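Local coordinates for putative cell adhesion protein (Parabacteroides distasonis, PDB 3LIU), which probably serves as a fimbrial subunit of the FimA/Mfa1 family, a building block of adhesive pili on the cell surface, at residues I326-G338 against Y360-P374. Sequence-based numbering, arbitrary orientation.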
ATOM      1  N   ILE A 326      37.765 -12.040  -3.427  1.00 16.07           N
ATOM      2  CA  ILE A 326      36.887 -12.826  -4.277  1.00 14.53           C
ATOM      3  C   ILE A 326      35.585 -12.052  -4.414  1.00 13.43           C
ATOM      4  O   ILE A 326      35.080 -11.524  -3.431  1.00 10.88           O
ATOM      5  CB  ILE A 326      36.576 -14.218  -3.629  1.00 16.49           C
ATOM      6  CG1 ILE A 326      37.870 -15.054  -3.462  1.00 19.25           C
ATOM      7  CG2 ILE A 326      35.508 -14.951  -4.431  1.00 15.57           C
ATOM      8  CD1 ILE A 326      37.713 -16.312  -2.531  1.00 13.25           C
ATOM      9  N   THR A 327      35.048 -12.005  -5.618  1.00 11.76           N
ATOM     10  CA  THR A 327      33.712 -11.455  -5.862  1.00 15.00           C
ATOM     11  C   THR A 327      32.742 -12.597  -6.193  1.00 13.51           C
ATOM     12  O   THR A 327      32.990 -13.417  -7.079  1.00 16.23           O
ATOM     13  CB  THR A 327      33.719 -10.445  -6.999  1.00 14.21           C
ATOM     14  OG1 THR A 327      34.627  -9.382  -6.661  1.00 11.01           O
ATOM     15  CG2 THR A 327      32.307  -9.900  -7.275  1.00  4.77           C
ATOM     16  N   LYS A 328      31.674 -12.651  -5.428  1.00 14.16           N
ATOM     17  CA  LYS A 328      30.534 -13.513  -5.709  1.00 13.67           C
ATOM     18  C   LYS A 328      29.528 -12.654  -6.424  1.00 13.38           C
ATOM     19  O   LYS A 328      29.023 -11.680  -5.875  1.00 10.97           O
ATOM     20  CB  LYS A 328      29.941 -14.063  -4.428  1.00 11.25           C
ATOM     21  CG  LYS A 328      28.782 -15.123  -4.692  1.00 21.93           C
ATOM     22  CD  LYS A 328      28.340 -15.846  -3.400  1.00 23.68           C
ATOM     23  CE  LYS A 328      27.305 -16.948  -3.671  1.00 28.80           C
ATOM     24  NZ  LYS A 328      26.876 -17.664  -2.412  1.00 20.13           N
ATOM     25  N   GLU A 329      29.230 -13.004  -7.658  1.00 11.78           N
ATOM     26  CA  GLU A 329      28.294 -12.206  -8.405  1.00 14.57           C
ATOM     27  C   GLU A 329      26.882 -12.659  -8.127  1.00 14.61           C
ATOM     28  O   GLU A 329      26.670 -13.800  -7.771  1.00 11.78           O
ATOM     29  CB  GLU A 329      28.540 -12.348  -9.887  1.00 14.41           C
ATOM     30  CG  GLU A 329      29.870 -11.847 -10.335  1.00 20.61           C
ATOM     31  CD  GLU A 329      29.909 -11.790 -11.834  1.00 28.60           C
ATOM     32  OE1 GLU A 329      28.942 -11.309 -12.436  1.00 29.54           O
ATOM     33  OE2 GLU A 329      30.875 -12.243 -12.419  1.00 23.80           O
ATOM     34  N   ASN A 330      25.924 -11.759  -8.338  1.00 15.66           N
ATOM     35  CA  ASN A 330      24.508 -12.114  -8.380  1.00 16.60           C
ATOM     36  C   ASN A 330      24.038 -12.819  -7.119  1.00 17.85           C
ATOM     37  O   ASN A 330      23.364 -13.845  -7.194  1.00 20.78           O
ATOM     38  CB  ASN A 330      24.240 -12.934  -9.663  1.00 16.54           C
ATOM     39  CG  ASN A 330      24.570 -12.141 -10.900  1.00 17.63           C
ATOM     40  OD1 ASN A 330      24.175 -10.964 -11.010  1.00 19.19           O
ATOM     41  ND2 ASN A 330      25.359 -12.739 -11.821  1.00 22.31           N
ATOM     42  N   CYS A 331      24.469 -12.273  -5.973  1.00 15.22           N
ATOM     43  CA  CYS A 331      24.071 -12.669  -4.637  1.00 16.40           C
ATOM     44  C   CYS A 331      22.754 -12.028  -4.247  1.00 15.85           C
ATOM     45  O   CYS A 331      22.599 -10.824  -4.445  1.00 14.09           O
ATOM     46  CB  CYS A 331      25.032 -12.078  -3.598  1.00 15.08           C
ATOM     47  SG  CYS A 331      26.503 -12.776  -3.515  1.00 26.44           S
ATOM     48  N   TYR A 332      21.884 -12.788  -3.574  1.00 15.26           N
ATOM     49  CA  TYR A 332      20.624 -12.276  -3.051  1.00 14.75           C
ATOM     50  C   TYR A 332      20.593 -12.163  -1.527  1.00 12.49           C
ATOM     51  O   TYR A 332      21.141 -13.006  -0.778  1.00 12.74           O
ATOM     52  CB  TYR A 332      19.443 -13.164  -3.457  1.00 14.53           C
ATOM     53  CG  TYR A 332      19.161 -13.235  -4.907  1.00 18.35           C
ATOM     54  CD1 TYR A 332      18.316 -12.320  -5.512  1.00 13.79           C
ATOM     55  CD2 TYR A 332      19.728 -14.240  -5.703  1.00 14.14           C
ATOM     56  CE1 TYR A 332      18.046 -12.396  -6.855  1.00 13.79           C
ATOM     57  CE2 TYR A 332      19.479 -14.298  -7.068  1.00 18.66           C
ATOM     58  CZ  TYR A 332      18.627 -13.375  -7.641  1.00 17.88           C
ATOM     59  OH  TYR A 332      18.368 -13.403  -9.010  1.00 13.08           O
ATOM     60  N   TYR A 333      19.880 -11.133  -1.088  1.00 11.67           N
ATOM     61  CA  TYR A 333      19.627 -10.840   0.317  1.00 11.70           C
ATOM     62  C   TYR A 333      18.146 -10.425   0.456  1.00 14.07           C
ATOM     63  O   TYR A 333      17.693  -9.429  -0.176  1.00 13.35           O
ATOM     64  CB  TYR A 333      20.523  -9.705   0.787  1.00  9.74           C
ATOM     65  CG  TYR A 333      22.004  -9.932   0.570  1.00 12.23           C
ATOM     66  CD1 TYR A 333      22.593  -9.620  -0.639  1.00 13.22           C
ATOM     67  CD2 TYR A 333      22.815 -10.459   1.586  1.00 18.12           C
ATOM     68  CE1 TYR A 333      23.964  -9.802  -0.858  1.00 14.55           C
ATOM     69  CE2 TYR A 333      24.169 -10.667   1.387  1.00 13.12           C
ATOM     70  CZ  TYR A 333      24.745 -10.306   0.147  1.00 13.45           C
ATOM     71  OH  TYR A 333      26.080 -10.485  -0.082  1.00 13.95           O
ATOM     72  N   ALA A 334      17.391 -11.208   1.226  1.00 11.28           N
ATOM     73  CA  ALA A 334      15.960 -10.994   1.412  1.00 12.01           C
ATOM     74  C   ALA A 334      15.622 -10.516   2.816  1.00 12.41           C
ATOM     75  O   ALA A 334      16.174 -11.044   3.781  1.00 13.11           O
ATOM     76  CB  ALA A 334      15.205 -12.302   1.106  1.00 12.67           C
ATOM     77  N   ILE A 335      14.657  -9.607   2.905  1.00 11.88           N
ATOM     78  CA  ILE A 335      14.224  -8.928   4.127  1.00 16.83           C
ATOM     79  C   ILE A 335      12.718  -8.970   4.258  1.00 14.37           C
ATOM     80  O   ILE A 335      12.017  -8.452   3.393  1.00 15.66           O
ATOM     81  CB  ILE A 335      14.615  -7.406   4.005  1.00 21.57           C
ATOM     82  CG1 ILE A 335      16.128  -7.270   4.058  1.00 30.91           C
ATOM     83  CG2 ILE A 335      13.979  -6.518   5.031  1.00 21.21           C
ATOM     84  CD1 ILE A 335      16.772  -8.210   5.006  1.00 25.99           C
ATOM     85  N   PRO A 336      12.198  -9.519   5.361  1.00 11.63           N
ATOM     86  CA  PRO A 336      10.773  -9.358   5.600  1.00 15.33           C
ATOM     87  C   PRO A 336      10.448  -7.950   6.077  1.00 14.76           C
ATOM     88  O   PRO A 336      10.876  -7.555   7.162  1.00 16.64           O
ATOM     89  CB  PRO A 336      10.461 -10.411   6.667  1.00 15.71           C
ATOM     90  CG  PRO A 336      11.790 -10.885   7.175  1.00 16.24           C
ATOM     91  CD  PRO A 336      12.885 -10.170   6.484  1.00 13.65           C
ATOM     92  N   VAL A 337       9.664  -7.219   5.285  1.00 14.15           N
ATOM     93  CA  VAL A 337       9.425  -5.784   5.522  1.00 12.17           C
ATOM     94  C   VAL A 337       8.547  -5.572   6.760  1.00 13.91           C
ATOM     95  O   VAL A 337       7.366  -5.925   6.811  1.00 12.22           O
ATOM     96  CB  VAL A 337       8.845  -5.088   4.279  1.00 12.57           C
ATOM     97  CG1 VAL A 337       8.621  -3.554   4.526  1.00 10.51           C
ATOM     98  CG2 VAL A 337       9.809  -5.258   3.098  1.00 10.57           C
ATOM     99  N   GLY A 338       9.141  -4.960   7.765  1.00 16.31           N
ATOM    100  CA  GLY A 338       8.397  -4.540   8.935  1.00 13.55           C
ATOM    101  C   GLY A 338       8.327  -5.544  10.064  1.00 14.89           C
ATOM    102  O   GLY A 338       7.543  -5.380  10.994  1.00 12.62           O
ATOM    103  N   TYR A 360       8.097   3.047   3.955  1.00 12.45           N
ATOM    104  CA  TYR A 360       9.083   2.162   4.534  1.00 12.33           C
ATOM    105  C   TYR A 360      10.421   2.456   3.860  1.00 14.64           C
ATOM    106  O   TYR A 360      10.538   2.397   2.611  1.00 16.70           O
ATOM    107  CB  TYR A 360       8.672   0.709   4.300  1.00 15.83           C
ATOM    108  CG  TYR A 360       7.486   0.305   5.084  1.00  9.39           C
ATOM    109  CD1 TYR A 360       6.208   0.670   4.681  1.00 12.73           C
ATOM    110  CD2 TYR A 360       7.611  -0.463   6.235  1.00 13.77           C
ATOM    111  CE1 TYR A 360       5.089   0.288   5.417  1.00  9.53           C
ATOM    112  CE2 TYR A 360       6.503  -0.842   6.969  1.00 13.27           C
ATOM    113  CZ  TYR A 360       5.256  -0.449   6.586  1.00 12.03           C
ATOM    114  OH  TYR A 360       4.163  -0.827   7.342  1.00 12.67           O
ATOM    115  N   GLU A 361      11.401   2.853   4.668  1.00 13.96           N
ATOM    116  CA  GLU A 361      12.750   3.158   4.190  0.50 14.86           C
ATOM    117  C   GLU A 361      13.687   2.134   4.780  1.00 16.95           C
ATOM    118  O   GLU A 361      13.895   2.104   6.004  1.00 15.65           O
ATOM    119  CB  GLU A 361      13.172   4.559   4.622  0.50 17.21           C
ATOM    120  CG  GLU A 361      12.265   5.655   4.125  0.50 19.40           C
ATOM    121  CD  GLU A 361      12.370   5.876   2.630  0.50 25.91           C
ATOM    122  OE1 GLU A 361      13.369   5.423   2.022  0.50 24.90           O
ATOM    123  OE2 GLU A 361      11.452   6.504   2.066  0.50 28.69           O
ATOM    124  N   ILE A 362      14.210   1.245   3.914  1.00 17.08           N
ATOM    125  CA  ILE A 362      15.027   0.082   4.321  1.00 16.47           C
ATOM    126  C   ILE A 362      16.515   0.351   4.027  1.00 16.86           C
ATOM    127  O   ILE A 362      16.880   0.702   2.908  1.00 14.47           O
ATOM    128  CB  ILE A 362      14.543  -1.203   3.585  1.00 16.52           C
ATOM    129  CG1 ILE A 362      13.053  -1.441   3.918  1.00 20.22           C
ATOM    130  CG2 ILE A 362      15.432  -2.411   3.934  1.00 19.30           C
ATOM    131  CD1 ILE A 362      12.419  -2.586   3.260  1.00 19.01           C
ATOM    132  N   SER A 363      17.351   0.242   5.050  1.00 16.04           N
ATOM    133  CA  SER A 363      18.792   0.368   4.904  1.00 19.72           C
ATOM    134  C   SER A 363      19.431  -0.956   5.259  1.00 19.64           C
ATOM    135  O   SER A 363      19.253  -1.463   6.375  1.00 17.90           O
ATOM    136  CB  SER A 363      19.331   1.459   5.841  1.00 18.73           C
ATOM    137  OG  SER A 363      18.715   2.688   5.523  1.00 19.11           O
ATOM    138  N   LEU A 364      20.179  -1.506   4.311  1.00 18.50           N
ATOM    139  CA  LEU A 364      20.819  -2.798   4.490  1.00 15.90           C
ATOM    140  C   LEU A 364      22.298  -2.694   4.807  1.00 15.16           C
ATOM    141  O   LEU A 364      23.003  -1.846   4.252  1.00 14.25           O
ATOM    142  CB  LEU A 364      20.622  -3.631   3.225  1.00 16.52           C
ATOM    143  CG  LEU A 364      19.176  -3.928   2.874  1.00 20.23           C
ATOM    144  CD1 LEU A 364      19.129  -4.924   1.656  1.00 15.26           C
ATOM    145  CD2 LEU A 364      18.441  -4.456   4.096  1.00 12.57           C
ATOM    146  N   THR A 365      22.765  -3.538   5.722  1.00 15.45           N
ATOM    147  CA  THR A 365      24.196  -3.672   5.979  1.00 16.70           C
ATOM    148  C   THR A 365      24.535  -5.093   5.560  1.00 16.95           C
ATOM    149  O   THR A 365      24.080  -6.053   6.189  1.00 17.55           O
ATOM    150  CB  THR A 365      24.574  -3.463   7.456  1.00 18.31           C
ATOM    151  OG1 THR A 365      24.227  -2.132   7.851  1.00 21.62           O
ATOM    152  CG2 THR A 365      26.101  -3.678   7.696  1.00 14.48           C
ATOM    153  N   ILE A 366      25.303  -5.228   4.485  1.00 14.45           N
ATOM    154  CA  ILE A 366      25.681  -6.542   3.981  1.00 15.09           C
ATOM    155  C   ILE A 366      27.001  -6.959   4.607  1.00 16.42           C
ATOM    156  O   ILE A 366      27.982  -6.225   4.528  1.00 18.45           O
ATOM    157  CB  ILE A 366      25.748  -6.498   2.443  1.00 17.45           C
ATOM    158  CG1 ILE A 366      24.315  -6.306   1.916  1.00 18.65           C
ATOM    159  CG2 ILE A 366      26.422  -7.773   1.885  1.00 12.80           C
ATOM    160  CD1 ILE A 366      24.268  -5.713   0.640  1.00 20.57           C
ATOM    161  N   ILE A 367      27.029  -8.123   5.249  1.00 15.64           N
ATOM    162  CA  ILE A 367      28.194  -8.549   6.034  1.00 15.34           C
ATOM    163  C   ILE A 367      28.818  -9.883   5.584  1.00 13.29           C
ATOM    164  O   ILE A 367      29.640 -10.465   6.284  1.00 12.89           O
ATOM    165  CB  ILE A 367      27.857  -8.596   7.561  1.00 17.71           C
ATOM    166  CG1 ILE A 367      26.845  -9.702   7.872  1.00 19.38           C
ATOM    167  CG2 ILE A 367      27.325  -7.195   8.030  1.00 13.19           C
ATOM    168  CD1 ILE A 367      26.824 -10.084   9.359  1.00 19.60           C
ATOM    169  N   GLY A 368      28.452 -10.352   4.398  1.00 14.66           N
ATOM    170  CA  GLY A 368      28.952 -11.628   3.897  1.00 12.74           C
ATOM    171  C   GLY A 368      28.269 -11.932   2.589  1.00 16.18           C
ATOM    172  O   GLY A 368      27.432 -11.138   2.135  1.00 17.49           O
ATOM    173  N   PRO A 369      28.639 -13.059   1.945  1.00 16.59           N
ATOM    174  CA  PRO A 369      28.065 -13.395   0.660  1.00 15.18           C
ATOM    175  C   PRO A 369      26.599 -13.776   0.831  1.00 16.36           C
ATOM    176  O   PRO A 369      26.218 -14.396   1.824  1.00 15.84           O
ATOM    177  CB  PRO A 369      28.873 -14.616   0.209  1.00 14.23           C
ATOM    178  CG  PRO A 369      29.958 -14.808   1.215  1.00 18.39           C
ATOM    179  CD  PRO A 369      29.481 -14.151   2.458  1.00 18.97           C
ATOM    180  N   GLY A 370      25.801 -13.410  -0.154  1.00 19.41           N
ATOM    181  CA  GLY A 370      24.412 -13.750  -0.191  1.00 16.23           C
ATOM    182  C   GLY A 370      24.215 -15.115  -0.792  1.00 16.72           C
ATOM    183  O   GLY A 370      25.160 -15.873  -0.984  1.00 18.82           O
ATOM    184  N   SER A 371      22.964 -15.419  -1.095  1.00 19.03           N
ATOM    185  CA  SER A 371      22.577 -16.696  -1.675  1.00 18.22           C
ATOM    186  C   SER A 371      22.550 -16.562  -3.163  1.00 18.02           C
ATOM    187  O   SER A 371      22.161 -15.517  -3.689  1.00 16.13           O
ATOM    188  CB  SER A 371      21.181 -17.114  -1.198  1.00 16.94           C
ATOM    189  OG  SER A 371      20.741 -18.301  -1.854  1.00 16.68           O
ATOM    190  N   GLU A 372      22.867 -17.655  -3.849  1.00 19.15           N
ATOM    191  CA  GLU A 372      22.762 -17.674  -5.300  1.00 20.90           C
ATOM    192  C   GLU A 372      21.287 -17.734  -5.716  1.00 19.21           C
ATOM    193  O   GLU A 372      20.985 -17.462  -6.861  1.00 18.71           O
ATOM    194  CB  GLU A 372      23.639 -18.786  -5.938  1.00 21.70           C
ATOM    195  CG  GLU A 372      25.123 -18.534  -5.662  1.00 28.92           C
ATOM    196  CD  GLU A 372      26.117 -19.500  -6.362  1.00 42.29           C
ATOM    197  OE1 GLU A 372      25.721 -20.650  -6.654  1.00 39.17           O
ATOM    198  OE2 GLU A 372      27.309 -19.099  -6.591  1.00 40.59           O
ATOM    199  N   ILE A 373      20.376 -18.007  -4.774  1.00 16.17           N
ATOM    200  CA  ILE A 373      18.962 -18.138  -5.094  1.00 15.54           C
ATOM    201  C   ILE A 373      18.126 -17.201  -4.177  1.00 16.36           C
ATOM    202  O   ILE A 373      18.556 -16.848  -3.052  1.00 16.91           O
ATOM    203  CB  ILE A 373      18.521 -19.625  -5.105  1.00 16.34           C
ATOM    204  CG1 ILE A 373      18.580 -20.248  -3.693  1.00 19.78           C
ATOM    205  CG2 ILE A 373      19.456 -20.492  -6.092  1.00 12.05           C
ATOM    206  CD1 ILE A 373      18.093 -21.703  -3.643  1.00 16.51           C
ATOM    207  N   PRO A 374      16.979 -16.722  -4.687  1.00 12.74           N
ATOM    208  CA  PRO A 374      16.281 -15.662  -3.983  1.00 13.65           C
ATOM    209  C   PRO A 374      15.499 -16.076  -2.764  1.00 13.21           C
ATOM    210  O   PRO A 374      15.369 -15.284  -1.835  1.00 14.29           O
ATOM    211  CB  PRO A 374      15.341 -15.092  -5.056  1.00 15.24           C
ATOM    212  CG  PRO A 374      15.125 -16.255  -6.026  1.00 14.50           C
ATOM    213  CD  PRO A 374      16.473 -16.889  -6.068  1.00 14.77           C
TER
HETATM  214  O   HOH W   1      27.713 -16.367  -8.357  1.00 20.61           O
HETATM  215  O   HOH W   2      22.435 -15.945  -8.379  1.00 19.21           O
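The ring of Y333 is sandwiched between I366, whose CG1 sits over the centre of one face 4.2 Å from the centroid, and the CA of G370 against the opposite face. With CG anti to the carbonyl carbon (chi1 -55°), the ring reaches across to the loop, and its OH donates to G368 O at 2.7 Å, in the carbonyl plane on a lone pair. Tyrosine thus supplies both a flat apolar body and a polar end for a buried carbonyl. A phenylalanine here would probably keep the sandwich but leave G368 O without this donor, so that the turn into P369 is less firmly fixed. G370 must lack a side chain, since a CB would clash with Y332 O and the Y333 ring. Beside it, Y332 and S371 form a single antiparallel hydrogen-bonded pair, Y332 N reaching S371 O at 2.7 Å and S371 N returning to Y332 O at 3.0 Å; P374 CB lies over the Y332 ring, offset toward its rim. The long, fully extended chain of K328 passes P369 and lets NZ donate to G370 O at 2.9 Å, 17° out of the carbonyl plane. Farther along, I335 CG1 meets L364 CD2 at 3.6 Å, and V337 packs on I362 and Y360. These apolar side chains fill the interior between strands 331-336 and 360-366, which belong to different sheets, an arrangement characteristic of the beta-sandwich domains of FimA-type fimbrillins.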